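Long-range contacts in transcriptional regulator (LacI family) (Clostridium acetobutylicum ATCC 824, PDB 3G85), which probably acts as a DNA-binding transcription regulator of the LacI family, with a core of periplasmic-binding-protein type: residues Ile74-Asn79 against Phe97-Asn102; Lys103-Asn108 against Asn266-Leu271; Ser119-Lys124 against Glu219-Gly224. All coordinates share one frame; numbering follows the deposited sequence.

Contact 1 of 3, residues Ile74-Asn79 against Phe97-Asn102; sequences IANISN and FNRLSN
Two torsions bring Asn76 and Arg99 together. CG of Asn76 stands opposite its backbone N (chi1 178°), which swings OD1 out to Arg99, while the arginine chain bends at chi2 (-83°) and lays its guanidinium group beside the 74-79 backbone. NH2 is the atom that does the gripping. Arg99 NH2 donates to Asn76 OD1 at 2.6 Å, and this oxygen lies essentially in the guanidinium plane. Seen from the amide, however, the donor stands well above the carbonyl plane, and the two flat groups are turned 75° apart. Arg99 NH2 also donates to Ile77 O; at 2.5 Å this bond is so short that its exact length is doubtful. NE adds a weak, bent bond to Ile77 O, and CG2 of Ile77 packs across the arginine chain, 3.4 Å from Arg99 NE. Arg99 NH1 returns to Asn98 O at 2.8 Å, so contacts along several edges fix the rotation of the group. One water lies over the centre of a guanidinium face and ties together Ile74 O, Ile77 N and Phe97 O; a second joins Arg99 NE to Ile77 O and Asn79 OD1. Where the strands end, Phe97 N donates to Ile74 O (3.1 Å), and Phe97 CB rests 3.5 Å from Ala75 O. Asn76 has further partners: OD1 also accepts from Asn139 ND2, and ND2 is hydrogen-bonded to Asp21 OD1. These are loops at the C-terminal ends of neighbouring parallel strands, 71-74 and 94-97, and they face Asn139 of the other lobe; with a glycerol lying near Phe97, the place is consistent with the interlobe cleft where LacI-family relatives bind effectors.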
loop_
_atom_site.group_PDB
_atom_site.type_symbol
_atom_site.label_atom_id
_atom_site.label_comp_id
_atom_site.label_asym_id
_atom_site.label_seq_id
_atom_site.Cartn_x
_atom_site.Cartn_y
_atom_site.Cartn_z
ATOM N N ILE A 74 0.839 13.695 3.379
ATOM C CA ILE A 74 0.324 12.829 4.445
ATOM C C ILE A 74 0.293 11.421 3.939
ATOM O O ILE A 74 -0.462 11.133 3.014
ATOM C CB ILE A 74 -1.095 13.178 4.858
ATOM C CG1 ILE A 74 -1.327 14.692 4.922
ATOM C CG2 ILE A 74 -1.425 12.420 6.168
ATOM C CD1 ILE A 74 -0.361 15.516 5.780
ATOM N N ALA A 75 1.118 10.557 4.534
ATOM C CA ALA A 75 1.282 9.178 4.049
ATOM C C ALA A 75 0.011 8.316 4.130
ATOM O O ALA A 75 -0.276 7.547 3.202
ATOM C CB ALA A 75 2.444 8.506 4.770
ATOM N N ASN A 76 -0.737 8.429 5.239
ATOM C CA ASN A 76 -1.954 7.637 5.420
ATOM C C ASN A 76 -2.945 8.369 6.303
ATOM O O ASN A 76 -3.014 8.100 7.515
ATOM C CB ASN A 76 -1.621 6.228 6.019
ATOM C CG ASN A 76 -2.882 5.384 6.262
ATOM O OD1 ASN A 76 -3.766 5.313 5.397
ATOM N ND2 ASN A 76 -2.975 4.760 7.446
ATOM N N ILE A 77 -3.681 9.328 5.730
ATOM C CA ILE A 77 -4.555 10.155 6.546
ATOM C C ILE A 77 -5.758 9.319 7.028
ATOM O O ILE A 77 -6.282 8.500 6.269
ATOM C CB ILE A 77 -4.987 11.439 5.789
ATOM C CG1 ILE A 77 -5.591 12.456 6.777
ATOM C CG2 ILE A 77 -5.896 11.089 4.554
ATOM C CD1 ILE A 77 -5.505 13.891 6.321
ATOM N N SER A 78 -6.118 9.456 8.307
ATOM C CA SER A 78 -7.308 8.754 8.857
ATOM C C SER A 78 -8.578 9.509 8.472
ATOM O O SER A 78 -8.518 10.694 8.120
ATOM C CB SER A 78 -7.226 8.658 10.387
ATOM O OG SER A 78 -7.373 9.950 10.977
ATOM N N ASN A 79 -9.726 8.842 8.567
ATOM C CA ASN A 79 -11.010 9.497 8.344
ATOM C C ASN A 79 -11.219 10.694 9.267
ATOM O O ASN A 79 -11.617 11.764 8.817
ATOM C CB ASN A 79 -12.155 8.493 8.516
ATOM C CG ASN A 79 -12.127 7.432 7.454
ATOM O OD1 ASN A 79 -11.632 7.674 6.345
ATOM N ND2 ASN A 79 -12.577 6.232 7.797
ATOM N N PHE A 97 -1.570 11.004 0.155
ATOM C CA PHE A 97 -1.043 9.822 -0.490
ATOM C C PHE A 97 -2.108 8.732 -0.494
ATOM O O PHE A 97 -2.599 8.308 0.582
ATOM C CB PHE A 97 0.224 9.376 0.257
ATOM C CG PHE A 97 1.072 8.412 -0.506
ATOM C CD1 PHE A 97 2.155 8.866 -1.236
ATOM C CD2 PHE A 97 0.817 7.040 -0.451
ATOM C CE1 PHE A 97 2.980 7.975 -1.936
ATOM C CE2 PHE A 97 1.636 6.133 -1.162
ATOM C CZ PHE A 97 2.714 6.626 -1.909
ATOM N N ASN A 98 -2.477 8.287 -1.694
ATOM C CA ASN A 98 -3.502 7.278 -1.929
ATOM C C ASN A 98 -4.869 7.579 -1.303
ATOM O O ASN A 98 -5.457 6.721 -0.630
ATOM C CB ASN A 98 -3.003 5.885 -1.471
ATOM C CG ASN A 98 -3.552 4.756 -2.326
ATOM O OD1 ASN A 98 -4.044 4.967 -3.441
ATOM N ND2 ASN A 98 -3.465 3.541 -1.803
ATOM N N ARG A 99 -5.355 8.799 -1.499
ATOM C CA ARG A 99 -6.710 9.174 -1.136
ATOM C C ARG A 99 -7.160 10.100 -2.184
ATOM O O ARG A 99 -6.582 11.177 -2.309
ATOM C CB ARG A 99 -6.734 10.042 0.115
ATOM C CG ARG A 99 -6.361 9.404 1.281
ATOM C CD ARG A 99 -7.522 8.629 1.907
ATOM N NE ARG A 99 -6.982 8.153 3.174
ATOM C CZ ARG A 99 -5.999 7.267 3.283
ATOM N NH1 ARG A 99 -5.471 6.698 2.188
ATOM N NH2 ARG A 99 -5.553 6.935 4.482
ATOM N N LEU A 100 -8.221 9.754 -2.895
ATOM C CA LEU A 100 -8.820 10.732 -3.765
ATOM C C LEU A 100 -9.513 11.860 -2.963
ATOM O O LEU A 100 -10.038 11.647 -1.879
ATOM C CB LEU A 100 -9.709 10.098 -4.840
ATOM C CG LEU A 100 -10.067 11.041 -6.018
ATOM C CD1 LEU A 100 -8.849 11.832 -6.592
ATOM C CD2 LEU A 100 -10.848 10.312 -7.130
ATOM N N SER A 101 -9.425 13.072 -3.487
ATOM C CA SER A 101 -9.991 14.229 -2.843
ATOM C C SER A 101 -10.463 15.200 -3.922
ATOM O O SER A 101 -9.847 15.308 -4.978
ATOM C CB SER A 101 -8.955 14.894 -1.959
ATOM O OG SER A 101 -9.484 16.071 -1.336
ATOM N N ASN A 102 -11.568 15.895 -3.678
ATOM C CA ASN A 102 -11.933 16.925 -4.632
ATOM C C ASN A 102 -11.497 18.267 -4.051
ATOM O O ASN A 102 -11.862 19.312 -4.557
ATOM C CB ASN A 102 -13.431 16.835 -4.994
ATOM C CG ASN A 102 -14.332 16.992 -3.794
ATOM O OD1 ASN A 102 -13.899 17.417 -2.715
ATOM N ND2 ASN A 102 -15.617 16.677 -3.979
HETATM O O HOH W 1 -3.135 9.788 2.922
HETATM O O HOH W 2 -9.030 8.275 4.900
#

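Contact 2 of 3, residues Lys103-Asn108 against Asn266-Leu271; sequences KYSSVN and NPTSIL
Ser105, Asn108 and Ile270 bury the most surface here, and each grips the opposite segment in its own way. Ser105 turns OG anti to its carbonyl carbon (chi1 -60°), where the oxygen works twice: Ser105 OG accepts from Thr268 N at 3.0 Å with an almost straight N-H (175°), and donates to Asn266 OD1 over 2.5 Å, a length too short to be taken literally. The serine thus clasps the turn around the cis Asn266-Pro267 peptide before the strand begins. Beyond it the backbones run parallel, their axes 4.8 Å apart and only 5° off, and strand 269-272 forms the edge of the six-stranded parallel sheet of the N-terminal lobe, added by chain that returns after helix 245-260. Ile270 straddles Val107, with Ile270 N donating to Ser106 O (3.0 Å) and Ile270 O accepting from Asn108 N (2.9 Å). Their side chains share one face, with Val107 CG2 4.4 Å from Ile270 CB, and Val107 also packs on Met248 and Cys252 of that helix. On the other face, Asn108 CB meets Leu271 CD1 at 3.9 Å, while a water bridges Ser106 OG, Ser269 OG and Tyr104 O.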
loop_
_atom_site.group_PDB
_atom_site.type_symbol
_atom_site.label_atom_id
_atom_site.label_comp_id
_atom_site.label_asym_id
_atom_site.label_seq_id
_atom_site.Cartn_x
_atom_site.Cartn_y
_atom_site.Cartn_z
ATOM N N LYS A 103 -10.699 18.237 -2.975
ATOM C CA LYS A 103 -10.180 19.487 -2.394
ATOM C C LYS A 103 -8.641 19.580 -2.452
ATOM O O LYS A 103 -8.064 20.621 -2.794
ATOM C CB LYS A 103 -10.661 19.653 -0.944
ATOM C CG LYS A 103 -10.125 20.917 -0.260
ATOM C CD LYS A 103 -10.698 21.068 1.133
ATOM C CE LYS A 103 -10.195 22.361 1.763
ATOM N NZ LYS A 103 -10.734 22.546 3.141
ATOM N N TYR A 104 -7.994 18.496 -2.030
ATOM C CA TYR A 104 -6.555 18.400 -1.984
ATOM C C TYR A 104 -6.029 17.609 -3.164
ATOM O O TYR A 104 -6.677 16.669 -3.634
ATOM C CB TYR A 104 -6.123 17.708 -0.663
ATOM C CG TYR A 104 -6.453 18.525 0.565
ATOM C CD1 TYR A 104 -5.632 19.574 0.959
ATOM C CD2 TYR A 104 -7.612 18.266 1.313
ATOM C CE1 TYR A 104 -5.937 20.338 2.096
ATOM C CE2 TYR A 104 -7.941 19.036 2.429
ATOM C CZ TYR A 104 -7.088 20.065 2.811
ATOM O OH TYR A 104 -7.360 20.856 3.911
ATOM N N SER A 105 -4.839 17.988 -3.630
ATOM C CA SER A 105 -4.088 17.205 -4.614
ATOM C C SER A 105 -3.628 15.872 -3.986
ATOM O O SER A 105 -3.491 15.725 -2.727
ATOM C CB SER A 105 -2.906 18.024 -5.162
ATOM O OG SER A 105 -3.361 19.237 -5.814
ATOM N N SER A 106 -3.422 14.884 -4.836
ATOM C CA SER A 106 -3.141 13.547 -4.353
ATOM C C SER A 106 -2.300 12.770 -5.348
ATOM O O SER A 106 -2.320 13.047 -6.562
ATOM C CB SER A 106 -4.443 12.782 -4.035
ATOM O OG SER A 106 -5.250 12.612 -5.205
ATOM N N VAL A 107 -1.539 11.802 -4.818
ATOM C CA VAL A 107 -0.834 10.822 -5.634
ATOM C C VAL A 107 -1.336 9.441 -5.156
ATOM O O VAL A 107 -1.160 9.084 -3.974
ATOM C CB VAL A 107 0.727 10.983 -5.489
ATOM C CG1 VAL A 107 1.489 9.931 -6.228
ATOM C CG2 VAL A 107 1.202 12.359 -6.011
ATOM N N ASN A 108 -1.983 8.706 -6.047
ATOM C CA ASN A 108 -2.731 7.496 -5.683
ATOM C C ASN A 108 -2.370 6.355 -6.593
ATOM O O ASN A 108 -1.678 6.546 -7.591
ATOM C CB ASN A 108 -4.249 7.709 -5.784
ATOM C CG ASN A 108 -4.741 8.988 -5.091
ATOM O OD1 ASN A 108 -5.636 9.662 -5.609
ATOM N ND2 ASN A 108 -4.175 9.335 -3.971
ATOM N N ASN A 266 -5.209 22.954 -6.938
ATOM C CA ASN A 266 -5.808 21.820 -6.258
ATOM C C ASN A 266 -7.255 21.645 -6.656
ATOM O O ASN A 266 -7.966 22.643 -6.775
ATOM C CB ASN A 266 -5.727 22.048 -4.740
ATOM C CG ASN A 266 -4.319 22.187 -4.265
ATOM O OD1 ASN A 266 -3.484 21.278 -4.418
ATOM N ND2 ASN A 266 -4.022 23.329 -3.685
ATOM N N PRO A 267 -7.721 20.390 -6.859
ATOM C CA PRO A 267 -7.000 19.105 -6.798
ATOM C C PRO A 267 -6.382 18.668 -8.131
ATOM O O PRO A 267 -7.058 18.621 -9.158
ATOM C CB PRO A 267 -8.096 18.124 -6.390
ATOM C CG PRO A 267 -9.347 18.661 -7.090
ATOM C CD PRO A 267 -9.156 20.181 -7.149
ATOM N N THR A 268 -5.090 18.391 -8.102
ATOM C CA THR A 268 -4.418 17.652 -9.145
ATOM C C THR A 268 -4.239 16.214 -8.622
ATOM O O THR A 268 -3.792 16.005 -7.490
ATOM C CB THR A 268 -3.079 18.336 -9.487
ATOM O OG1 THR A 268 -3.359 19.551 -10.222
ATOM C CG2 THR A 268 -2.178 17.412 -10.321
ATOM N N SER A 269 -4.610 15.230 -9.431
ATOM C CA SER A 269 -4.717 13.857 -8.959
ATOM C C SER A 269 -3.952 12.987 -9.944
ATOM O O SER A 269 -4.375 12.832 -11.090
ATOM C CB SER A 269 -6.192 13.422 -8.876
ATOM O OG SER A 269 -6.925 14.398 -8.135
ATOM N N ILE A 270 -2.805 12.479 -9.498
ATOM C CA ILE A 270 -2.008 11.544 -10.285
ATOM C C ILE A 270 -2.367 10.125 -9.874
ATOM O O ILE A 270 -2.322 9.772 -8.677
ATOM C CB ILE A 270 -0.488 11.735 -10.079
ATOM C CG1 ILE A 270 -0.093 13.216 -10.201
ATOM C CG2 ILE A 270 0.296 10.872 -11.079
ATOM C CD1 ILE A 270 -0.708 13.937 -11.425
ATOM N N LEU A 271 -2.698 9.311 -10.865
ATOM C CA LEU A 271 -3.078 7.959 -10.624
ATOM C C LEU A 271 -2.044 6.988 -11.219
ATOM O O LEU A 271 -1.892 6.934 -12.428
ATOM C CB LEU A 271 -4.476 7.702 -11.208
ATOM C CG LEU A 271 -5.122 6.376 -10.813
ATOM C CD1 LEU A 271 -5.326 6.183 -9.260
ATOM C CD2 LEU A 271 -6.463 6.172 -11.563
HETATM O O HOH W 3 -6.968 14.663 -5.407
HETATM O O HOH W 4 -3.496 20.040 -1.978
#

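Contact 3 of 3, residues Ser119-Lys124 against Glu219-Gly224; sequences SLLFAK and EIVAIG
The ring of Phe122 meets strand 219-224 with its far end, CE1 and CZ. At the edge, near the ring plane, lies Ile220 C, 4.4 Å from Phe122 CZ; Glu219 O and Val221 CG2 approach obliquely, at 3.8 Å from Phe122 CE1 and 3.7 Å from Phe122 CZ respectively. The other flat group, the Glu219 carboxylate, touches Leu121 CD2 with OE2, at 3.7 Å, but its polar bonds are made to other residues: OE2 forms a salt bridge with Lys125 NZ, and OE1 is hydrogen-bonded to Tyr127 OH. Leu121 thus touches a carboxylate whose charge is probably balanced by Lys125. Helix 119-124 runs nearly antiparallel to the strand (163°), with axes 9.6 Å apart, which is the layering of an alpha/beta three-layer sandwich. Helix 111-124 covers one face of the C-terminal lobe's sheet, and helix 197-209 packs on the opposite one through Ile220. Glu219 and Val221, alternate residues of the strand, both point toward helix 111-124. Phe122 CG is anti to its carbonyl carbon (chi1 -69°), which swings the ring across to Val221 CG2, the two side chains passing side by side, each heading the opposite way. Val221 CG2 also meets Leu121 CD1 at 4.1 Å, and so fits between the adjacent leucine and phenylalanine. Around this patch Phe122 touches Ala191 and Ile158, and Leu121 touches Leu278.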
loop_
_atom_site.group_PDB
_atom_site.type_symbol
_atom_site.label_atom_id
_atom_site.label_comp_id
_atom_site.label_asym_id
_atom_site.label_seq_id
_atom_site.Cartn_x
_atom_site.Cartn_y
_atom_site.Cartn_z
ATOM N N SER A 119 -6.442 -11.365 -9.206
ATOM C CA SER A 119 -7.506 -12.291 -9.608
ATOM C C SER A 119 -7.368 -12.825 -11.027
ATOM O O SER A 119 -7.489 -14.039 -11.252
ATOM C CB SER A 119 -8.874 -11.656 -9.442
ATOM O OG SER A 119 -9.851 -12.635 -9.786
ATOM N N LEU A 120 -7.113 -11.929 -11.983
ATOM C CA LEU A 120 -6.965 -12.337 -13.386
ATOM C C LEU A 120 -5.778 -13.257 -13.625
ATOM O O LEU A 120 -5.802 -14.069 -14.551
ATOM C CB LEU A 120 -6.952 -11.112 -14.330
ATOM C CG LEU A 120 -8.282 -10.331 -14.354
ATOM C CD1 LEU A 120 -8.191 -9.015 -15.138
ATOM C CD2 LEU A 120 -9.479 -11.184 -14.842
ATOM N N LEU A 121 -4.730 -13.152 -12.806
ATOM C CA LEU A 121 -3.609 -14.083 -12.924
ATOM C C LEU A 121 -4.103 -15.499 -12.585
ATOM O O LEU A 121 -3.757 -16.482 -13.266
ATOM C CB LEU A 121 -2.445 -13.672 -11.990
ATOM C CG LEU A 121 -1.152 -14.512 -12.045
ATOM C CD1 LEU A 121 0.051 -13.780 -11.561
ATOM C CD2 LEU A 121 -1.265 -15.815 -11.269
ATOM N N PHE A 122 -4.885 -15.606 -11.514
ATOM C CA PHE A 122 -5.481 -16.892 -11.124
ATOM C C PHE A 122 -6.490 -17.376 -12.189
ATOM O O PHE A 122 -6.513 -18.572 -12.520
ATOM C CB PHE A 122 -6.185 -16.781 -9.762
ATOM C CG PHE A 122 -5.224 -16.576 -8.585
ATOM C CD1 PHE A 122 -3.978 -17.201 -8.573
ATOM C CD2 PHE A 122 -5.585 -15.775 -7.496
ATOM C CE1 PHE A 122 -3.088 -17.024 -7.490
ATOM C CE2 PHE A 122 -4.714 -15.624 -6.402
ATOM C CZ PHE A 122 -3.468 -16.263 -6.411
ATOM N N ALA A 123 -7.318 -16.449 -12.689
ATOM C CA ALA A 123 -8.337 -16.761 -13.724
ATOM C C ALA A 123 -7.686 -17.311 -14.977
ATOM O O ALA A 123 -8.197 -18.261 -15.589
ATOM C CB ALA A 123 -9.134 -15.545 -14.064
ATOM N N LYS A 124 -6.562 -16.699 -15.347
ATOM C CA LYS A 124 -5.785 -17.046 -16.519
ATOM C C LYS A 124 -5.190 -18.419 -16.378
ATOM O O LYS A 124 -4.946 -19.069 -17.381
ATOM C CB LYS A 124 -4.655 -16.045 -16.684
ATOM C CG LYS A 124 -4.122 -15.876 -18.065
ATOM C CD LYS A 124 -3.560 -14.454 -18.192
ATOM C CE LYS A 124 -4.701 -13.424 -18.093
ATOM N NZ LYS A 124 -4.221 -12.016 -17.867
ATOM N N GLU A 219 -0.516 -21.558 -5.110
ATOM C CA GLU A 219 0.105 -20.422 -5.798
ATOM C C GLU A 219 -0.260 -19.113 -5.081
ATOM O O GLU A 219 -1.400 -18.915 -4.718
ATOM C CB GLU A 219 -0.314 -20.366 -7.257
ATOM C CG GLU A 219 0.622 -19.498 -8.059
ATOM C CD GLU A 219 0.468 -19.633 -9.560
ATOM O OE1 GLU A 219 -0.024 -20.685 -10.054
ATOM O OE2 GLU A 219 0.841 -18.662 -10.251
ATOM N N ILE A 220 0.723 -18.245 -4.859
ATOM C CA ILE A 220 0.484 -17.030 -4.065
ATOM C C ILE A 220 0.656 -15.787 -4.920
ATOM O O ILE A 220 1.555 -15.722 -5.741
ATOM C CB ILE A 220 1.490 -16.947 -2.877
ATOM C CG1 ILE A 220 1.358 -18.200 -2.010
ATOM C CG2 ILE A 220 1.264 -15.626 -2.068
ATOM C CD1 ILE A 220 2.517 -18.442 -0.984
ATOM N N VAL A 221 -0.195 -14.799 -4.708
ATOM C CA VAL A 221 0.027 -13.451 -5.240
ATOM C C VAL A 221 -0.145 -12.543 -4.039
ATOM O O VAL A 221 -1.063 -12.728 -3.243
ATOM C CB VAL A 221 -0.969 -13.032 -6.329
ATOM C CG1 VAL A 221 -0.757 -11.539 -6.739
ATOM C CG2 VAL A 221 -0.780 -13.929 -7.561
ATOM N N ALA A 222 0.762 -11.591 -3.880
ATOM C CA ALA A 222 0.676 -10.708 -2.717
ATOM C C ALA A 222 0.710 -9.274 -3.183
ATOM O O ALA A 222 1.256 -8.980 -4.224
ATOM C CB ALA A 222 1.830 -10.954 -1.792
ATOM N N ILE A 223 0.144 -8.378 -2.382
ATOM C CA ILE A 223 0.274 -6.933 -2.625
ATOM C C ILE A 223 1.638 -6.483 -2.085
ATOM O O ILE A 223 1.975 -6.743 -0.923
ATOM C CB ILE A 223 -0.856 -6.130 -1.944
ATOM C CG1 ILE A 223 -2.247 -6.537 -2.491
ATOM C CG2 ILE A 223 -0.593 -4.597 -2.048
ATOM C CD1 ILE A 223 -2.430 -6.177 -3.991
ATOM N N GLY A 224 2.419 -5.828 -2.930
ATOM C CA GLY A 224 3.786 -5.441 -2.540
ATOM C C GLY A 224 3.795 -4.114 -1.822
ATOM O O GLY A 224 3.467 -3.077 -2.407
#

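How the contacts relate
Contacts 1 and 2 are built on one sheet, that of the N-terminal lobe, contact 1 in the loops that leave its strands, and their centres are 9 Å apart; they join where Asn98 N probably bonds Val107 O, 2.8 Å away. Contact 3 lies in the other lobe, its centre 26 Å from contact 1 and 29 Å from contact 2. Chemistry follows position. At the buried strand ends of contact 1, charged and amide groups with waters do the work; at the partly exposed sheet edge of contact 2, backbone hydrogen bonds dominate; in buried contact 3, apolar side chains pack on one another and on the strand backbone. Strand 105-109 leads directly into helix 111-124, linking the lobes.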